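Local structure of transcriptional regulator, MarR family (Silicibacter pomeroyi DSS-3, 3BOQ) at residues B[21-24]-B[25-28]. The protein probably binds DNA as a dimeric transcription factor of the MarR family, regulating gene expression. Sequence-based numbering, arbitrary orientation.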
ATOM      1  N   TRP B  21       5.266  -6.201   9.033  1.00 55.45           N
ATOM      2  CA  TRP B  21       5.349  -5.446   7.800  1.00 55.56           C
ATOM      3  C   TRP B  21       4.911  -6.258   6.573  1.00 55.73           C
ATOM      4  O   TRP B  21       4.153  -5.777   5.720  1.00 55.14           O
ATOM      5  CB  TRP B  21       6.789  -4.953   7.648  1.00 55.61           C
ATOM      6  CG  TRP B  21       7.078  -4.205   6.364  1.00 55.80           C
ATOM      7  CD1 TRP B  21       8.080  -4.455   5.488  1.00 53.65           C
ATOM      8  CD2 TRP B  21       6.339  -3.087   5.835  1.00 57.37           C
ATOM      9  NE1 TRP B  21       8.031  -3.566   4.448  1.00 55.01           N
ATOM     10  CE2 TRP B  21       6.979  -2.705   4.636  1.00 55.14           C
ATOM     11  CE3 TRP B  21       5.188  -2.370   6.265  1.00 56.56           C
ATOM     12  CZ2 TRP B  21       6.511  -1.651   3.836  1.00 54.66           C
ATOM     13  CZ3 TRP B  21       4.735  -1.294   5.480  1.00 54.47           C
ATOM     14  CH2 TRP B  21       5.392  -0.959   4.275  1.00 54.26           C
ATOM     15  N   LEU B  22       5.411  -7.486   6.479  1.00 56.41           N
ATOM     16  CA  LEU B  22       4.892  -8.453   5.497  1.00 56.88           C
ATOM     17  C   LEU B  22       3.353  -8.618   5.589  1.00 57.01           C
ATOM     18  O   LEU B  22       2.691  -8.635   4.552  1.00 57.81           O
ATOM     19  CB  LEU B  22       5.630  -9.796   5.615  1.00 56.54           C
ATOM     20  CG  LEU B  22       6.779 -10.104   4.623  1.00 58.15           C
ATOM     21  CD1 LEU B  22       7.642  -8.894   4.264  1.00 58.43           C
ATOM     22  CD2 LEU B  22       7.663 -11.253   5.094  1.00 57.25           C
ATOM     23  N   ASN B  23       2.786  -8.721   6.798  1.00 56.36           N
ATOM     24  CA  ASN B  23       1.313  -8.788   6.970  1.00 56.69           C
ATOM     25  C   ASN B  23       0.561  -7.543   6.508  1.00 57.14           C
ATOM     26  O   ASN B  23      -0.489  -7.644   5.902  1.00 57.62           O
ATOM     27  CB  ASN B  23       0.929  -9.103   8.408  1.00 55.93           C
ATOM     28  CG  ASN B  23       1.136 -10.557   8.733  1.00 57.31           C
ATOM     29  OD1 ASN B  23       1.084 -11.400   7.840  1.00 58.60           O
ATOM     30  ND2 ASN B  23       1.372 -10.870  10.004  1.00 56.86           N
ATOM     31  N   ILE B  24       1.110  -6.372   6.796  1.00 57.45           N
ATOM     32  CA  ILE B  24       0.534  -5.161   6.338  1.00 58.49           C
ATOM     33  C   ILE B  24       0.554  -5.102   4.828  1.00 59.08           C
ATOM     34  O   ILE B  24      -0.433  -4.749   4.215  1.00 60.47           O
ATOM     35  CB  ILE B  24       1.282  -3.964   6.887  1.00 58.70           C
ATOM     36  CG1 ILE B  24       0.982  -3.809   8.374  1.00 58.83           C
ATOM     37  CG2 ILE B  24       0.910  -2.731   6.109  1.00 56.63           C
ATOM     38  CD1 ILE B  24       1.994  -2.957   9.086  1.00 61.48           C
ATOM     39  N   LEU B  25       1.684  -5.439   4.242  1.00 58.88           N
ATOM     40  CA  LEU B  25       1.831  -5.482   2.796  1.00 58.83           C
ATOM     41  C   LEU B  25       0.877  -6.467   2.113  1.00 59.25           C
ATOM     42  O   LEU B  25       0.298  -6.132   1.074  1.00 59.99           O
ATOM     43  CB  LEU B  25       3.287  -5.783   2.408  1.00 57.80           C
ATOM     44  CG  LEU B  25       4.308  -4.637   2.477  1.00 58.11           C
ATOM     45  CD1 LEU B  25       5.716  -5.170   2.093  1.00 54.74           C
ATOM     46  CD2 LEU B  25       3.958  -3.450   1.546  1.00 58.16           C
ATOM     47  N   ARG B  26       0.716  -7.663   2.688  1.00 59.65           N
ATOM     48  CA  ARG B  26      -0.262  -8.656   2.230  1.00 60.20           C
ATOM     49  C   ARG B  26      -1.685  -8.089   2.267  1.00 61.15           C
ATOM     50  O   ARG B  26      -2.398  -8.170   1.280  1.00 62.44           O
ATOM     51  CB  ARG B  26      -0.217  -9.926   3.092  1.00 59.94           C
ATOM     52  CG  ARG B  26       0.841 -10.909   2.745  1.00 59.92           C
ATOM     53  CD  ARG B  26       1.244 -11.765   3.957  1.00 63.15           C
ATOM     54  NE  ARG B  26       2.329 -12.715   3.653  1.00 65.32           N
ATOM     55  CZ  ARG B  26       3.273 -13.103   4.522  1.00 66.86           C
ATOM     56  NH1 ARG B  26       3.289 -12.632   5.768  1.00 67.54           N
ATOM     57  NH2 ARG B  26       4.220 -13.959   4.145  1.00 64.59           N
ATOM     58  N   LEU B  27      -2.118  -7.535   3.392  1.00 61.39           N
ATOM     59  CA  LEU B  27      -3.503  -7.092   3.481  1.00 62.05           C
ATOM     60  C   LEU B  27      -3.642  -5.871   2.558  1.00 63.39           C
ATOM     61  O   LEU B  27      -4.549  -5.806   1.729  1.00 63.08           O
ATOM     62  CB  LEU B  27      -3.918  -6.786   4.923  1.00 61.07           C
ATOM     63  CG  LEU B  27      -5.394  -6.470   5.174  1.00 62.06           C
ATOM     64  CD1 LEU B  27      -6.264  -7.603   4.713  1.00 61.81           C
ATOM     65  CD2 LEU B  27      -5.664  -6.199   6.648  1.00 60.77           C
ATOM     66  N   HIS B  28      -2.709  -4.933   2.664  1.00 64.43           N
ATOM     67  CA  HIS B  28      -2.771  -3.756   1.827  1.00 66.06           C
ATOM     68  C   HIS B  28      -2.922  -4.105   0.337  1.00 67.70           C
ATOM     69  O   HIS B  28      -3.816  -3.576  -0.322  1.00 68.68           O
ATOM     70  CB  HIS B  28      -1.561  -2.864   2.016  1.00 65.53           C
ATOM     71  CG  HIS B  28      -1.540  -1.710   1.073  1.00 64.94           C
ATOM     72  ND1 HIS B  28      -1.016  -1.802  -0.195  1.00 66.27           N
ATOM     73  CD2 HIS B  28      -2.008  -0.448   1.197  1.00 63.54           C
ATOM     74  CE1 HIS B  28      -1.119  -0.636  -0.803  1.00 64.97           C
ATOM     75  NE2 HIS B  28      -1.722   0.204   0.020  1.00 67.08           N
TER
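Between Trp21 and His28 the backbone makes two turns of regular alpha helix, in which the amide N of Leu25, Arg26, Leu27 and His28 each donates to the carbonyl O four residues back, His28 N lying 2.8 Å from Ile24 O. This spacing brings Leu25 over one face of the Trp21 indole. Leu25 CD1 lies 4.0 Å from the centroid of the Trp21 five-membered ring, a CH-pi contact. Leu25 CD2 reaches the six-membered ring, 3.9 Å from Trp21 CZ2. With CG anti to the backbone N (chi1 177°), the indole swings beside its own carbonyl, toward the following turn. A broad ring and a branched aliphatic suit this buried place, because helix 12-43 helps form the dimer interface of the MarR fold: Trp21 packs on Leu35 and Leu25 on His28, both of the second subunit. Arg26, long and flexible enough to reach back one turn, runs extended from CG to NE and brings NH1 to Asn23 OD1, a bent 3.3 Å hydrogen bond whose donor stands above the amide's carbonyl plane. Leu22 CB sits over a guanidinium face, 3.7 Å from Arg26 NH1. Replacing the arginine with an alanine removes the guanidinium, which would probably leave Asn23 OD1 without this donor and take the cover off Leu22 CB. An amide suits position 23 because its other end, Asn23 ND2, makes a weak hydrogen bond to Ser143 of the second subunit.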